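Local coordinates for protein cellulase (Bacillus sp. BG-CS10, PDB 5E09) that probably hydrolyses internal beta-1,4-glucosidic bonds of cellulose with a family 5 catalytic barrel that is joined to two further modules, including a family 46 carbohydrate-binding module, at residues A[348-353]-A[402-407]; A[409-414]-A[426-431]. All coordinates share one frame; numbering follows the deposited sequence.

In the fold
Both contacts lie in the X2 module, the second of the three modules, well away from the closed eight-stranded catalytic barrel. They are in series: contact 1 is complete at residue 407 and contact 2 opens at 409. Their centres are about 8 Å apart. One mixed sheet serves both, because strand 425-432 pairs antiparallel with strand 410-419 (contact 2) and parallel with the outermost strand 347-351, which carries one side of contact 1; Ile348 O, 2.7 Å from Gln430 N, is part of that second pairing. Strand 347-351 and the hairpin 410-432 thus share one sheet, and 402-407, leaving helix 397-403, folds against the former just before the chain enters the hairpin.

Contact 1 of 2, residues A[348-353]-A[402-407]; sequences IHVRDG and ALMTPG
The Asp352 carboxylate takes the N-H of Gly407 on the syn side of OD1, tilted toward one face. Gly407 N is 2.8 Å from Asp352 OD1 and the bond is almost straight (173° at the hydrogen), yet the donor stands 33° out of the carboxylate plane. Asn431 ND2 also bonds to OD1 and comes from that same face, where the Leu409 side chain packs as well. At the edge, near the plane, Pro406 CA lies 3.6 Å from Asp352 OD1. Two N-H groups thus grip one oxygen, which would probably help to keep the carboxylate ionised. The group gets there because CG stands anti to the backbone N (chi1 -175°), swinging the acid out toward the turn. Gly407 has positive phi, a conformation in which a CB would jam against the carbonyl of Pro406; this lets the chain turn and present its N-H.

One residue pair nearer the helix, apolar groups take over. Met404, a selenomethionine here, spans a gap of 9.2 Å between its CA and the CA of Val350. Its chain is extended up to SE and then bends at chi3, laying the terminal methyl on the valine branch point: Met404 CE is 3.5 Å from Val350 CB. The selenium sits alongside, 3.8 Å from SE to Val350 CG2. Both residues are buried; Met404 continues onto Leu429 and Asn431 in the adjoining strand, and Val350 packs on Ile356.

The connection that leaves helix 397-403 thus covers one end of strand 347-351, with a side chain-to-backbone bond just past the strand's end and apolar packing of the selenomethionine on Val350 inside, in a beta-rich module that its sequence places in the E-set clan, whose members have immunoglobulin-like folds.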
ATOM      1  N   ILE A 348      -4.249 -23.840  -5.036  1.00 45.67           N
ATOM      2  CA  ILE A 348      -4.469 -25.264  -4.830  1.00 33.31           C
ATOM      3  C   ILE A 348      -3.327 -26.034  -5.477  1.00 44.16           C
ATOM      4  O   ILE A 348      -3.190 -26.035  -6.702  1.00 44.68           O
ATOM      5  CB  ILE A 348      -5.791 -25.733  -5.440  1.00 35.09           C
ATOM      6  CG1 ILE A 348      -6.969 -25.005  -4.801  1.00 41.25           C
ATOM      7  CG2 ILE A 348      -5.941 -27.242  -5.297  1.00 46.16           C
ATOM      8  CD1 ILE A 348      -8.280 -25.283  -5.499  1.00 41.50           C
ATOM      9  N   HIS A 349      -2.506 -26.685  -4.662  1.00 46.38           N
ATOM     10  CA  HIS A 349      -1.362 -27.419  -5.186  1.00 47.30           C
ATOM     11  C   HIS A 349      -1.649 -28.899  -5.384  1.00 47.33           C
ATOM     12  O   HIS A 349      -2.184 -29.571  -4.504  1.00 44.29           O
ATOM     13  CB  HIS A 349      -0.152 -27.261  -4.264  1.00 39.43           C
ATOM     14  CG  HIS A 349       0.282 -25.838  -4.082  1.00 38.05           C
ATOM     15  ND1 HIS A 349      -0.201 -25.044  -3.070  1.00 35.57           N
ATOM     16  CD2 HIS A 349       1.140 -25.075  -4.796  1.00 33.21           C
ATOM     17  CE1 HIS A 349       0.353 -23.844  -3.159  1.00 41.51           C
ATOM     18  NE2 HIS A 349       1.163 -23.834  -4.196  1.00 35.99           N
ATOM     19  N   VAL A 350      -1.272 -29.397  -6.552  1.00 40.00           N
ATOM     20  CA  VAL A 350      -1.332 -30.815  -6.843  1.00 36.40           C
ATOM     21  C   VAL A 350       0.033 -31.275  -7.341  1.00 40.22           C
ATOM     22  O   VAL A 350       0.571 -30.727  -8.302  1.00 44.61           O
ATOM     23  CB  VAL A 350      -2.418 -31.127  -7.887  1.00 46.02           C
ATOM     24  CG1 VAL A 350      -2.293 -32.555  -8.386  1.00 42.77           C
ATOM     25  CG2 VAL A 350      -3.807 -30.866  -7.304  1.00 44.16           C
ATOM     26  N   ARG A 351       0.603 -32.268  -6.671  1.00 41.32           N
ATOM     27  CA  ARG A 351       1.902 -32.793  -7.067  1.00 44.70           C
ATOM     28  C   ARG A 351       1.794 -33.593  -8.360  1.00 43.93           C
ATOM     29  O   ARG A 351       1.034 -34.550  -8.439  1.00 51.49           O
ATOM     30  CB  ARG A 351       2.490 -33.654  -5.952  1.00 40.66           C
ATOM     31  CG  ARG A 351       3.179 -32.849  -4.870  1.00 46.41           C
ATOM     32  CD  ARG A 351       4.486 -32.264  -5.386  1.00 58.66           C
ATOM     33  NE  ARG A 351       5.529 -33.279  -5.461  1.00 65.94           N
ATOM     34  CZ  ARG A 351       6.623 -33.276  -4.708  1.00 54.49           C
ATOM     35  NH1 ARG A 351       6.828 -32.295  -3.838  1.00 51.24           N
ATOM     36  NH2 ARG A 351       7.518 -34.244  -4.836  1.00 47.13           N
ATOM     37  N   ASP A 352       2.550 -33.191  -9.376  1.00 44.92           N
ATOM     38  CA  ASP A 352       2.548 -33.904 -10.648  1.00 49.85           C
ATOM     39  C   ASP A 352       3.206 -35.265 -10.457  1.00 51.00           C
ATOM     40  O   ASP A 352       4.243 -35.371  -9.801  1.00 58.82           O
ATOM     41  CB  ASP A 352       3.274 -33.092 -11.727  1.00 42.47           C
ATOM     42  CG  ASP A 352       3.198 -33.737 -13.100  1.00 57.49           C
ATOM     43  OD1 ASP A 352       2.086 -33.811 -13.670  1.00 57.89           O
ATOM     44  OD2 ASP A 352       4.256 -34.159 -13.616  1.00 56.86           O
ATOM     45  N   GLY A 353       2.605 -36.306 -11.018  1.00 45.82           N
ATOM     46  CA  GLY A 353       3.136 -37.648 -10.844  1.00 66.52           C
ATOM     47  C   GLY A 353       2.909 -38.161  -9.434  1.00 64.99           C
ATOM     48  O   GLY A 353       3.731 -38.876  -8.862  1.00 63.97           O
ATOM     49  N   ALA A 402      -9.655 -33.866 -14.397  1.00 35.87           N
ATOM     50  CA  ALA A 402     -10.177 -33.333 -15.649  1.00 44.35           C
ATOM     51  C   ALA A 402      -9.585 -31.961 -15.972  1.00 56.46           C
ATOM     52  O   ALA A 402      -9.299 -31.658 -17.133  1.00 59.46           O
ATOM     53  CB  ALA A 402     -11.705 -33.256 -15.593  1.00 35.53           C
ATOM     54  N   LEU A 403      -9.389 -31.142 -14.941  1.00 55.66           N
ATOM     55  CA  LEU A 403      -8.921 -29.768 -15.127  1.00 48.74           C
ATOM     56  C   LEU A 403      -7.421 -29.658 -15.375  1.00 42.30           C
ATOM     57  O   LEU A 403      -6.919 -28.603 -15.761  1.00 45.93           O
ATOM     58  CB  LEU A 403      -9.285 -28.921 -13.908  1.00 36.25           C
ATOM     59  CG  LEU A 403     -10.765 -28.600 -13.747  1.00 36.25           C
ATOM     60  CD1 LEU A 403     -11.051 -28.117 -12.335  1.00 48.10           C
ATOM     61  CD2 LEU A 403     -11.180 -27.558 -14.762  1.00 32.51           C
HETATM   62  N   MSE A 404      -6.697 -30.740 -15.155  1.00 45.90           N
HETATM   63  CA  MSE A 404      -5.253 -30.641 -15.195  1.00 46.82           C
HETATM   64  C   MSE A 404      -4.623 -31.436 -16.323  1.00 49.43           C
HETATM   65  O   MSE A 404      -5.278 -32.239 -16.982  1.00 47.40           O
HETATM   66  CB  MSE A 404      -4.683 -31.071 -13.848  1.00 53.94           C
HETATM   67  CG  MSE A 404      -5.199 -30.190 -12.730  1.00 54.64           C
HETATM   68 SE   MSE A 404      -4.561 -30.695 -10.983  0.42 45.46          SE
HETATM   69  CE  MSE A 404      -2.732 -30.115 -11.231  1.00 49.50           C
ATOM     70  N   THR A 405      -3.339 -31.179 -16.538  1.00 42.28           N
ATOM     71  CA  THR A 405      -2.586 -31.787 -17.616  1.00 43.88           C
ATOM     72  C   THR A 405      -1.291 -32.349 -17.056  1.00 57.02           C
ATOM     73  O   THR A 405      -0.449 -31.593 -16.571  1.00 47.64           O
ATOM     74  CB  THR A 405      -2.260 -30.768 -18.724  1.00 45.76           C
ATOM     75  OG1 THR A 405      -3.444 -30.046 -19.078  1.00 53.22           O
ATOM     76  CG2 THR A 405      -1.693 -31.464 -19.947  1.00 40.73           C
ATOM     77  N   PRO A 406      -1.129 -33.678 -17.120  1.00 52.46           N
ATOM     78  CA  PRO A 406       0.080 -34.337 -16.616  1.00 48.53           C
ATOM     79  C   PRO A 406       1.333 -33.777 -17.269  1.00 50.95           C
ATOM     80  O   PRO A 406       1.384 -33.662 -18.493  1.00 53.02           O
ATOM     81  CB  PRO A 406      -0.131 -35.804 -17.005  1.00 51.35           C
ATOM     82  CG  PRO A 406      -1.628 -35.948 -17.117  1.00 55.05           C
ATOM     83  CD  PRO A 406      -2.098 -34.637 -17.677  1.00 40.04           C
ATOM     84  N   GLY A 407       2.325 -33.418 -16.462  1.00 56.37           N
ATOM     85  CA  GLY A 407       3.584 -32.929 -16.992  1.00 42.99           C
ATOM     86  C   GLY A 407       3.639 -31.436 -17.263  1.00 41.63           C
ATOM     87  O   GLY A 407       4.718 -30.897 -17.476  1.00 47.38           O
TER

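Contact 2 of 2, residues A[409-414]-A[426-431]; sequences LGTNAV and HFQLQN
Thr411 and Gln430 meet as a non-hydrogen-bonded antiparallel pair whose side chains join above the backbones: the threonine hydroxyl donates to the amide, with Thr411 OG1 2.5 Å from Gln430 OE1, a length too short to be taken literally. As modelled, the donor lies in the carbonyl plane, on a lone pair. Gln430 reaches it by bending at chi2 (-62°), while its NE2 makes a weak bond to Gly455 O. A water donates to Thr411 OG1 and to Gln428 OE1, linking the two glutamines through the threonine, and Val414 CG2 lies beside the Gln428 amide, 3.7 Å from its OE1. With an alanine at Gln430, Thr411 OG1 would probably lose its amide acceptor and be left freer to turn.

Beneath this row the backbones hold the register. Gly410 and Asn431 exchange two bonds, Gly410 N to Asn431 O at 2.9 Å and Asn431 N to Gly410 O at 2.7 Å. Farther along, Asn412 N reaches Leu429 O at 2.9 Å, whereas Leu429 N returns to Ala413 O, also at 2.9 Å. Asn412 and Ala413 thus both face Leu429. On the sheet face opposite Thr411, Ala413 CB touches Leu429 CD2, and Leu429 continues onto Leu400 and Leu403 of helix 397-403.

Farther out, Asn412 and Asn431, their amide planes 74° apart, each send ND2 to Glu408 O; Asn431 ND2 also bonds Asp352 OD1, and Asn412 OD1 takes Thr405 N. This is a beta hairpin carrying a beta bulge at Asn412 and Ala413, within the mixed sheet of the X2 module.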
ATOM      1  N   LEU A 409       3.605 -28.102 -15.637  1.00 48.44           N
ATOM      2  CA  LEU A 409       3.698 -27.454 -14.343  1.00 49.36           C
ATOM      3  C   LEU A 409       3.264 -25.997 -14.435  1.00 42.76           C
ATOM      4  O   LEU A 409       3.426 -25.351 -15.466  1.00 51.68           O
ATOM      5  CB  LEU A 409       5.123 -27.577 -13.804  1.00 44.70           C
ATOM      6  CG  LEU A 409       5.632 -29.023 -13.873  1.00 40.73           C
ATOM      7  CD1 LEU A 409       7.088 -29.129 -13.442  1.00 36.32           C
ATOM      8  CD2 LEU A 409       4.746 -29.954 -13.039  1.00 42.49           C
ATOM      9  N   GLY A 410       2.695 -25.492 -13.351  1.00 40.37           N
ATOM     10  CA  GLY A 410       2.174 -24.145 -13.328  1.00 38.44           C
ATOM     11  C   GLY A 410       0.684 -24.174 -13.063  1.00 43.84           C
ATOM     12  O   GLY A 410       0.143 -25.199 -12.643  1.00 43.12           O
ATOM     13  N   THR A 411       0.031 -23.077 -13.410  1.00 39.02           N
ATOM     14  CA  THR A 411      -1.391 -22.940 -13.261  1.00 58.24           C
ATOM     15  C   THR A 411      -2.055 -23.639 -14.406  1.00 45.25           C
ATOM     16  O   THR A 411      -1.851 -23.283 -15.522  1.00 51.20           O
ATOM     17  CB  THR A 411      -1.796 -21.473 -13.357  1.00 46.00           C
ATOM     18  OG1 THR A 411      -1.032 -20.716 -12.445  1.00 46.00           O
ATOM     19  CG2 THR A 411      -3.213 -21.305 -13.003  1.00 41.28           C
ATOM     20  N   ASN A 412      -2.847 -24.644 -14.112  1.00 38.96           N
ATOM     21  CA  ASN A 412      -3.527 -25.392 -15.129  1.00 52.97           C
ATOM     22  C   ASN A 412      -4.958 -24.966 -15.269  1.00 41.59           C
ATOM     23  O   ASN A 412      -5.573 -25.234 -16.240  1.00 53.43           O
ATOM     24  CB  ASN A 412      -3.511 -26.878 -14.790  1.00 59.19           C
ATOM     25  CG  ASN A 412      -2.183 -27.535 -15.029  1.00 43.86           C
ATOM     26  OD1 ASN A 412      -2.079 -28.722 -14.970  1.00 70.68           O
ATOM     27  ND2 ASN A 412      -1.181 -26.773 -15.297  1.00 77.38           N
ATOM     28  N   ALA A 413      -5.480 -24.306 -14.268  1.00 42.14           N
ATOM     29  CA  ALA A 413      -6.872 -23.835 -14.253  1.00 46.98           C
ATOM     30  C   ALA A 413      -7.150 -22.832 -13.153  1.00 43.07           C
ATOM     31  O   ALA A 413      -6.373 -22.700 -12.229  1.00 36.71           O
ATOM     32  CB  ALA A 413      -7.844 -25.017 -14.123  1.00 42.71           C
ATOM     33  N   VAL A 414      -8.270 -22.131 -13.273  1.00 39.62           N
ATOM     34  CA  VAL A 414      -8.721 -21.196 -12.244  1.00 46.21           C
ATOM     35  C   VAL A 414     -10.146 -21.542 -11.817  1.00 46.54           C
ATOM     36  O   VAL A 414     -11.075 -21.501 -12.625  1.00 45.99           O
ATOM     37  CB  VAL A 414      -8.662 -19.736 -12.735  1.00 45.75           C
ATOM     38  CG1 VAL A 414      -9.302 -18.812 -11.722  1.00 43.06           C
ATOM     39  CG2 VAL A 414      -7.210 -19.337 -13.021  1.00 34.77           C
ATOM     40  N   HIS A 426     -10.737 -16.448  -6.339  1.00 40.41           N
ATOM     41  CA  HIS A 426     -10.156 -17.218  -7.432  1.00 42.20           C
ATOM     42  C   HIS A 426      -9.024 -18.123  -6.983  1.00 42.11           C
ATOM     43  O   HIS A 426      -7.935 -17.659  -6.658  1.00 48.90           O
ATOM     44  CB  HIS A 426      -9.657 -16.284  -8.535  1.00 38.80           C
ATOM     45  CG  HIS A 426     -10.725 -15.400  -9.091  1.00 51.70           C
ATOM     46  ND1 HIS A 426     -11.120 -14.234  -8.473  1.00 47.06           N
ATOM     47  CD2 HIS A 426     -11.505 -15.528 -10.190  1.00 57.01           C
ATOM     48  CE1 HIS A 426     -12.088 -13.674  -9.175  1.00 51.23           C
ATOM     49  NE2 HIS A 426     -12.341 -14.440 -10.221  1.00 57.48           N
ATOM     50  N   PHE A 427      -9.285 -19.423  -6.981  1.00 48.77           N
ATOM     51  CA  PHE A 427      -8.242 -20.410  -6.735  1.00 34.87           C
ATOM     52  C   PHE A 427      -7.422 -20.667  -7.989  1.00 42.70           C
ATOM     53  O   PHE A 427      -7.972 -20.978  -9.047  1.00 47.50           O
ATOM     54  CB  PHE A 427      -8.843 -21.728  -6.248  1.00 37.32           C
ATOM     55  CG  PHE A 427      -9.547 -21.622  -4.930  1.00 39.12           C
ATOM     56  CD1 PHE A 427      -8.826 -21.458  -3.756  1.00 40.82           C
ATOM     57  CD2 PHE A 427     -10.924 -21.697  -4.861  1.00 31.47           C
ATOM     58  CE1 PHE A 427      -9.472 -21.364  -2.535  1.00 39.02           C
ATOM     59  CE2 PHE A 427     -11.580 -21.607  -3.643  1.00 40.05           C
ATOM     60  CZ  PHE A 427     -10.852 -21.438  -2.481  1.00 44.91           C
ATOM     61  N   GLN A 428      -6.105 -20.542  -7.862  1.00 36.40           N
ATOM     62  CA  GLN A 428      -5.191 -20.962  -8.912  1.00 38.19           C
ATOM     63  C   GLN A 428      -4.845 -22.434  -8.692  1.00 39.50           C
ATOM     64  O   GLN A 428      -4.300 -22.799  -7.651  1.00 40.94           O
ATOM     65  CB  GLN A 428      -3.919 -20.101  -8.911  1.00 47.52           C
ATOM     66  CG  GLN A 428      -4.172 -18.600  -8.768  1.00 42.44           C
ATOM     67  CD  GLN A 428      -4.756 -17.969 -10.022  1.00 51.35           C
ATOM     68  OE1 GLN A 428      -4.244 -18.159 -11.126  1.00 54.59           O
ATOM     69  NE2 GLN A 428      -5.829 -17.203  -9.855  1.00 49.23           N
ATOM     70  N   LEU A 429      -5.181 -23.281  -9.657  1.00 43.26           N
ATOM     71  CA  LEU A 429      -4.880 -24.707  -9.559  1.00 37.34           C
ATOM     72  C   LEU A 429      -3.467 -24.971 -10.077  1.00 41.22           C
ATOM     73  O   LEU A 429      -3.239 -25.050 -11.287  1.00 35.71           O
ATOM     74  CB  LEU A 429      -5.916 -25.527 -10.333  1.00 34.91           C
ATOM     75  CG  LEU A 429      -5.782 -27.050 -10.374  1.00 52.33           C
ATOM     76  CD1 LEU A 429      -5.590 -27.631  -8.981  1.00 52.69           C
ATOM     77  CD2 LEU A 429      -7.010 -27.657 -11.036  1.00 50.66           C
ATOM     78  N   GLN A 430      -2.519 -25.093  -9.149  1.00 37.10           N
ATOM     79  CA  GLN A 430      -1.109 -25.236  -9.495  1.00 35.01           C
ATOM     80  C   GLN A 430      -0.660 -26.696  -9.575  1.00 44.04           C
ATOM     81  O   GLN A 430      -0.699 -27.413  -8.575  1.00 41.43           O
ATOM     82  CB  GLN A 430      -0.230 -24.502  -8.470  1.00 41.48           C
ATOM     83  CG  GLN A 430      -0.524 -23.017  -8.294  1.00 42.28           C
ATOM     84  CD  GLN A 430      -0.289 -22.216  -9.564  1.00 49.00           C
ATOM     85  OE1 GLN A 430      -1.225 -21.661 -10.138  1.00 54.95           O
ATOM     86  NE2 GLN A 430       0.960 -22.152 -10.005  1.00 30.66           N
ATOM     87  N   ASN A 431      -0.225 -27.128 -10.758  1.00 39.31           N
ATOM     88  CA  ASN A 431       0.468 -28.405 -10.894  1.00 35.46           C
ATOM     89  C   ASN A 431       1.943 -28.201 -10.576  1.00 38.22           C
ATOM     90  O   ASN A 431       2.655 -27.554 -11.335  1.00 39.75           O
ATOM     91  CB  ASN A 431       0.301 -28.981 -12.308  1.00 36.98           C
ATOM     92  CG  ASN A 431       0.593 -30.480 -12.378  1.00 46.14           C
ATOM     93  OD1 ASN A 431       0.659 -31.163 -11.352  1.00 52.41           O
ATOM     94  ND2 ASN A 431       0.763 -30.997 -13.594  1.00 37.18           N
TER
HETATM   95  O   HOH W   1      -1.811 -18.114 -10.808  1.00 50.35           O